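Local coordinates for heat shock protein STI1 (Saccharomyces cerevisiae, PDB 3UPV), which acts as an adaptor between the chaperones Hsp70 and Hsp90, and is seen here as its TPR2B domain holding a C-terminal Hsp70 peptide, at residues A[37-42]-A[69-74]; A[97-102]-A[113-118]. All blocks are in the same frame, centred on the assembly; numbering follows the deposited sequence.

Contact 1: A[37-42]-A[69-74]; sequences DARGYS and PNFVRA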
loop_
_atom_site.group_PDB
_atom_site.type_symbol
_atom_site.label_atom_id
_atom_site.label_comp_id
_atom_site.label_asym_id
_atom_site.label_seq_id
_atom_site.Cartn_x
_atom_site.Cartn_y
_atom_site.Cartn_z
ATOM N N ASP A 37 -7.599 -1.313 11.600
ATOM C CA ASP A 37 -6.294 -0.730 11.473
ATOM C C ASP A 37 -5.950 -0.810 10.010
ATOM O O ASP A 37 -5.626 -1.904 9.489
ATOM C CB ASP A 37 -5.302 -1.463 12.384
ATOM C CG ASP A 37 -3.912 -0.824 12.406
ATOM O OD1 ASP A 37 -3.149 -1.124 13.353
ATOM O OD2 ASP A 37 -3.579 -0.015 11.502
ATOM N N ALA A 38 -6.020 0.328 9.313
ATOM C CA ALA A 38 -5.627 0.393 7.875
ATOM C C ALA A 38 -4.213 -0.167 7.563
ATOM O O ALA A 38 -3.966 -0.613 6.456
ATOM C CB ALA A 38 -5.703 1.854 7.348
ATOM N N ARG A 39 -3.279 -0.084 8.503
ATOM C CA ARG A 39 -1.903 -0.489 8.221
ATOM C C ARG A 39 -1.854 -1.962 7.851
ATOM O O ARG A 39 -1.001 -2.363 7.046
ATOM C CB ARG A 39 -0.972 -0.258 9.409
ATOM C CG ARG A 39 -0.861 1.210 9.794
ATOM C CD ARG A 39 -0.011 1.415 11.041
ATOM N NE ARG A 39 -0.647 0.735 12.176
ATOM C CZ ARG A 39 -0.085 0.579 13.372
ATOM N NH1 ARG A 39 1.139 1.091 13.619
ATOM N NH2 ARG A 39 -0.765 -0.040 14.345
ATOM N N GLY A 40 -2.691 -2.785 8.471
ATOM C CA GLY A 40 -2.621 -4.231 8.178
ATOM C C GLY A 40 -2.922 -4.536 6.712
ATOM O O GLY A 40 -2.268 -5.407 6.075
ATOM N N TYR A 41 -3.953 -3.870 6.183
ATOM C CA TYR A 41 -4.341 -4.035 4.771
ATOM C C TYR A 41 -3.251 -3.523 3.860
ATOM O O TYR A 41 -2.839 -4.255 2.942
ATOM C CB TYR A 41 -5.664 -3.300 4.527
ATOM C CG TYR A 41 -6.758 -3.843 5.379
ATOM C CD1 TYR A 41 -7.130 -3.159 6.544
ATOM C CD2 TYR A 41 -7.362 -5.064 5.088
ATOM C CE1 TYR A 41 -8.081 -3.630 7.390
ATOM C CE2 TYR A 41 -8.435 -5.539 5.929
ATOM C CZ TYR A 41 -8.746 -4.828 7.108
ATOM O OH TYR A 41 -9.700 -5.197 8.041
ATOM N N SER A 42 -2.782 -2.300 4.101
ATOM C CA SER A 42 -1.731 -1.729 3.272
ATOM C C SER A 42 -0.510 -2.637 3.335
ATOM O O SER A 42 0.139 -2.876 2.308
ATOM C CB SER A 42 -1.387 -0.306 3.718
ATOM O OG SER A 42 -0.203 0.132 3.054
ATOM N N PRO A 69 -8.780 7.271 5.503
ATOM C CA PRO A 69 -8.609 8.041 4.280
ATOM C C PRO A 69 -7.370 8.949 4.260
ATOM O O PRO A 69 -7.017 9.443 3.221
ATOM C CB PRO A 69 -9.890 8.868 4.233
ATOM C CG PRO A 69 -10.434 8.859 5.602
ATOM C CD PRO A 69 -10.087 7.514 6.126
ATOM N N ASN A 70 -6.731 9.185 5.406
ATOM C CA ASN A 70 -5.512 9.992 5.422
ATOM C C ASN A 70 -4.219 9.197 5.280
ATOM O O ASN A 70 -3.112 9.753 5.322
ATOM C CB ASN A 70 -5.547 10.888 6.629
ATOM C CG ASN A 70 -6.806 11.720 6.619
ATOM O OD1 ASN A 70 -7.143 12.291 5.571
ATOM N ND2 ASN A 70 -7.547 11.730 7.724
ATOM N N PHE A 71 -4.387 7.897 5.073
ATOM C CA PHE A 71 -3.260 7.004 4.902
ATOM C C PHE A 71 -2.744 7.110 3.447
ATOM O O PHE A 71 -3.124 6.313 2.552
ATOM C CB PHE A 71 -3.766 5.598 5.240
ATOM C CG PHE A 71 -2.709 4.564 5.396
ATOM C CD1 PHE A 71 -1.356 4.896 5.614
ATOM C CD2 PHE A 71 -3.079 3.237 5.341
ATOM C CE1 PHE A 71 -0.406 3.868 5.736
ATOM C CE2 PHE A 71 -2.145 2.224 5.494
ATOM C CZ PHE A 71 -0.810 2.541 5.687
ATOM N N VAL A 72 -1.852 8.087 3.228
ATOM C CA VAL A 72 -1.359 8.391 1.885
ATOM C C VAL A 72 -0.704 7.147 1.202
ATOM O O VAL A 72 -0.781 6.951 -0.021
ATOM C CB VAL A 72 -0.288 9.551 2.007
ATOM C CG1 VAL A 72 0.406 9.822 0.681
ATOM C CG2 VAL A 72 -0.857 10.837 2.649
ATOM N N ARG A 73 0.002 6.337 2.004
ATOM C CA ARG A 73 0.767 5.192 1.463
ATOM C C ARG A 73 -0.134 4.243 0.728
ATOM O O ARG A 73 0.249 3.658 -0.276
ATOM C CB ARG A 73 1.460 4.441 2.578
ATOM C CG ARG A 73 2.345 3.326 2.003
ATOM C CD ARG A 73 3.805 3.672 2.383
ATOM N NE ARG A 73 4.116 3.339 3.756
ATOM C CZ ARG A 73 5.209 3.748 4.436
ATOM N NH1 ARG A 73 6.097 4.561 3.888
ATOM N NH2 ARG A 73 5.408 3.346 5.690
ATOM N N ALA A 74 -1.353 4.072 1.237
ATOM C CA ALA A 74 -2.314 3.145 0.601
ATOM C C ALA A 74 -2.640 3.607 -0.822
ATOM O O ALA A 74 -2.775 2.804 -1.730
ATOM C CB ALA A 74 -3.515 3.052 1.410
#

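Contact 2: A[97-102]-A[113-118]; sequences AARTKD and EIDQLY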
loop_
_atom_site.group_PDB
_atom_site.type_symbol
_atom_site.label_atom_id
_atom_site.label_comp_id
_atom_site.label_asym_id
_atom_site.label_seq_id
_atom_site.Cartn_x
_atom_site.Cartn_y
_atom_site.Cartn_z
ATOM N N ALA A 97 -5.390 11.777 -6.308
ATOM C CA ALA A 97 -5.907 11.746 -4.936
ATOM C C ALA A 97 -4.788 11.632 -3.930
ATOM O O ALA A 97 -4.820 12.332 -2.889
ATOM C CB ALA A 97 -6.876 10.595 -4.774
ATOM N N ALA A 98 -3.739 10.872 -4.306
ATOM C CA ALA A 98 -2.585 10.665 -3.481
ATOM C C ALA A 98 -1.850 11.980 -3.397
ATOM O O ALA A 98 -1.370 12.331 -2.331
ATOM C CB ALA A 98 -1.648 9.584 -4.082
ATOM N N ARG A 99 -1.765 12.742 -4.499
ATOM C CA ARG A 99 -0.982 13.994 -4.438
ATOM C C ARG A 99 -1.622 15.001 -3.489
ATOM O O ARG A 99 -0.945 15.711 -2.737
ATOM C CB ARG A 99 -0.861 14.610 -5.841
ATOM C CG ARG A 99 0.091 15.850 -5.904
ATOM C CD ARG A 99 0.043 16.527 -7.286
ATOM N NE ARG A 99 0.028 15.519 -8.374
ATOM C CZ ARG A 99 -1.077 15.171 -9.057
ATOM N NH1 ARG A 99 -1.027 14.250 -10.013
ATOM N NH2 ARG A 99 -2.244 15.764 -8.784
ATOM N N THR A 100 -2.937 15.074 -3.567
ATOM C CA THR A 100 -3.753 15.975 -2.710
ATOM C C THR A 100 -3.616 15.638 -1.234
ATOM O O THR A 100 -3.314 16.501 -0.437
ATOM C CB THR A 100 -5.202 15.812 -3.129
ATOM O OG1 THR A 100 -5.370 16.385 -4.437
ATOM C CG2 THR A 100 -6.210 16.445 -2.075
ATOM N N LYS A 101 -3.842 14.361 -0.898
ATOM C CA LYS A 101 -3.649 13.839 0.465
ATOM C C LYS A 101 -2.218 14.038 0.929
ATOM O O LYS A 101 -2.003 14.405 2.062
ATOM C CB LYS A 101 -4.069 12.364 0.574
ATOM C CG LYS A 101 -5.589 12.189 0.652
ATOM C CD LYS A 101 -6.137 12.733 1.963
ATOM C CE LYS A 101 -7.643 13.039 1.894
ATOM N NZ LYS A 101 -8.445 12.044 2.637
ATOM N N ASP A 102 -1.244 13.834 0.038
ATOM C CA ASP A 102 0.147 13.972 0.430
ATOM C C ASP A 102 0.453 15.400 0.890
ATOM O O ASP A 102 1.072 15.597 1.940
ATOM C CB ASP A 102 1.087 13.529 -0.687
ATOM C CG ASP A 102 2.534 13.679 -0.323
ATOM O OD1 ASP A 102 3.226 14.544 -0.946
ATOM O OD2 ASP A 102 2.976 12.913 0.594
ATOM N N GLU A 113 7.766 10.831 -5.410
ATOM C CA GLU A 113 7.395 9.482 -5.798
ATOM C C GLU A 113 6.091 9.506 -6.604
ATOM O O GLU A 113 5.967 8.868 -7.660
ATOM C CB GLU A 113 7.242 8.595 -4.576
ATOM C CG GLU A 113 6.692 7.186 -5.008
ATOM C CD GLU A 113 6.632 6.126 -3.917
ATOM O OE1 GLU A 113 6.565 4.898 -4.312
ATOM O OE2 GLU A 113 6.623 6.504 -2.730
ATOM N N ILE A 114 5.161 10.351 -6.191
ATOM C CA ILE A 114 3.870 10.372 -6.837
ATOM C C ILE A 114 4.028 10.918 -8.240
ATOM O O ILE A 114 3.410 10.381 -9.179
ATOM C CB ILE A 114 2.891 11.234 -6.053
ATOM C CG1 ILE A 114 2.563 10.525 -4.696
ATOM C CG2 ILE A 114 1.650 11.510 -6.907
ATOM C CD1 ILE A 114 1.740 11.353 -3.684
ATOM N N ASP A 115 4.865 11.942 -8.401
ATOM C CA ASP A 115 5.083 12.566 -9.727
ATOM C C ASP A 115 5.753 11.567 -10.711
ATOM O O ASP A 115 5.419 11.497 -11.898
ATOM C CB ASP A 115 5.943 13.845 -9.634
ATOM C CG ASP A 115 5.164 15.070 -9.077
ATOM O OD1 ASP A 115 3.895 15.035 -9.039
ATOM O OD2 ASP A 115 5.827 16.058 -8.667
ATOM N N GLN A 116 6.628 10.725 -10.236
ATOM C CA GLN A 116 7.246 9.792 -11.171
ATOM C C GLN A 116 6.316 8.622 -11.542
ATOM O O GLN A 116 6.385 8.121 -12.676
ATOM C CB GLN A 116 8.635 9.330 -10.732
ATOM C CG GLN A 116 8.683 8.504 -9.438
ATOM C CD GLN A 116 8.614 7.028 -9.675
ATOM O OE1 GLN A 116 8.989 6.540 -10.715
ATOM N NE2 GLN A 116 8.138 6.290 -8.677
ATOM N N LEU A 117 5.452 8.238 -10.596
ATOM C CA LEU A 117 4.388 7.259 -10.908
ATOM C C LEU A 117 3.450 7.852 -11.921
ATOM O O LEU A 117 3.083 7.163 -12.876
ATOM C CB LEU A 117 3.613 6.801 -9.654
ATOM C CG LEU A 117 4.511 6.009 -8.716
ATOM C CD1 LEU A 117 3.811 5.768 -7.415
ATOM C CD2 LEU A 117 5.133 4.686 -9.333
ATOM N N TYR A 118 3.110 9.128 -11.755
ATOM C CA TYR A 118 2.193 9.780 -12.661
ATOM C C TYR A 118 2.753 9.813 -14.083
ATOM O O TYR A 118 2.001 9.520 -15.063
ATOM C CB TYR A 118 1.940 11.220 -12.251
ATOM C CG TYR A 118 0.709 11.771 -12.968
ATOM C CD1 TYR A 118 -0.550 11.665 -12.396
ATOM C CD2 TYR A 118 0.830 12.369 -14.254
ATOM C CE1 TYR A 118 -1.668 12.166 -13.048
ATOM C CE2 TYR A 118 -0.233 12.895 -14.873
ATOM C CZ TYR A 118 -1.501 12.772 -14.274
ATOM O OH TYR A 118 -2.619 13.239 -14.915
#

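Contact 1: A[37-42]-A[69-74]
The ring of F71 meets helix 38-50 with the CD2-CE2-CZ side of its six-membered ring. At its edge, close to the ring plane, lies the carbonyl oxygen of A38, 3.5 Å from F71 CE2, while the CA of R39 and the CB of S42 are placed obliquely to it, the modelled tightness of the S42 approach being doubtful. The methyl group of A38 adds an apolar touch, with A38 CB 3.6 Å from F71 CD2. Because CG of F71 stands anti to the backbone N (chi1 -168°), the ring reaches across from the loop ahead of helix 72-84 toward the first turn of helix 38-50; F71 itself is the centre of an inverse gamma turn. Replacing F71 by alanine is likely to leave the A38 methyl without its apolar neighbour and open a gap between the starts of the two helices.

These helices are the first helices of consecutive tetratricopeptide repeats, and their starts help line the groove that holds the Hsp70 peptide: R73 forms a salt bridge with an acidic side chain of the peptide through NE, and R39 and F71 each pack on an acidic side chain of it. S42 OG lies 3.6 Å from F71 CZ, but its hydrogen-bond partner is R77.

The guanidinium of R39 is turned away from F71 and grips D37 side-on, nearly in plane: R39 NH2 lies 2.8 Å from D37 OD1 and R39 NE 3.1 Å from D37 OD2, both on syn lone pairs. D37 OD2 also caps the helix, accepting from R39 N at 3.0 Å from above the carboxylate plane.

Contact 2: A[97-102]-A[113-118]
Residues 97-102 and 113-118 form an antiparallel helix-helix contact at the C-terminal end of the domain, where helix 111-124 turns back beside helix 88-106. The axes of the two short segments approach to 10.1 Å at 169°, and I114 and R99 carry most of the contact, I114 in its buried part. The CD1 methyl of I114 reaches the backbone and methyl of A98, lying 3.5 Å from A98 O and 3.8 Å from A98 CB. D102 also presents its CB to this methyl, the two side chains sliding past each other in opposite directions. With CG1 anti to the carbonyl carbon (chi1 -69°), I114 sends CD1 between A98 and D102 and leaves its other branch, CG2, 4.1 Å from R99 CB. L95 and I76 also touch I114, which is buried between helices 88-106 and 72-84.

At the edge of this packing, R99 bends at chi3 and brings its guanidinium over to the second helix. R99 NH1 comes 3.5 Å from Y118 CD1, which sits at the guanidinium edge, in its plane; the guanidinium and ring planes are 70° apart. R99 NE faces D115 OD1 across 4.0 Å, a long salt bridge, though the groups are nearly coplanar; at this distance the attraction is probably modest beside the salt bridge from R99 NH1 to D96 on its own helix. The carboxylate of D102 is held instead by S110 N in the connection between the helices.

Packing of this kind, one helix laid antiparallel along the second helix of the last repeat, is consistent with the C-terminal capping helix that closes a TPR superhelix.

The two contacts follow one another along the chain, with centres about 15 Å apart, and meet where helix 72-84 starts beside the later turns of helix 88-106. K101 of contact 2 probably hydrogen-bonds through NZ to P69 O at 3.0 Å and to N70 OD1 at 3.2 Å, both in contact 1. Beside it, V72 CG2 packs 3.8 Å from K101 O. Both pairs of segments also reach the bound Hsp70 peptide. Contact 1 meets acidic parts of it, whereas E113, which lies in segment 113-118 but outside its packing with 97-102, hydrogen-bonds to a polar side chain and packs on an apolar one.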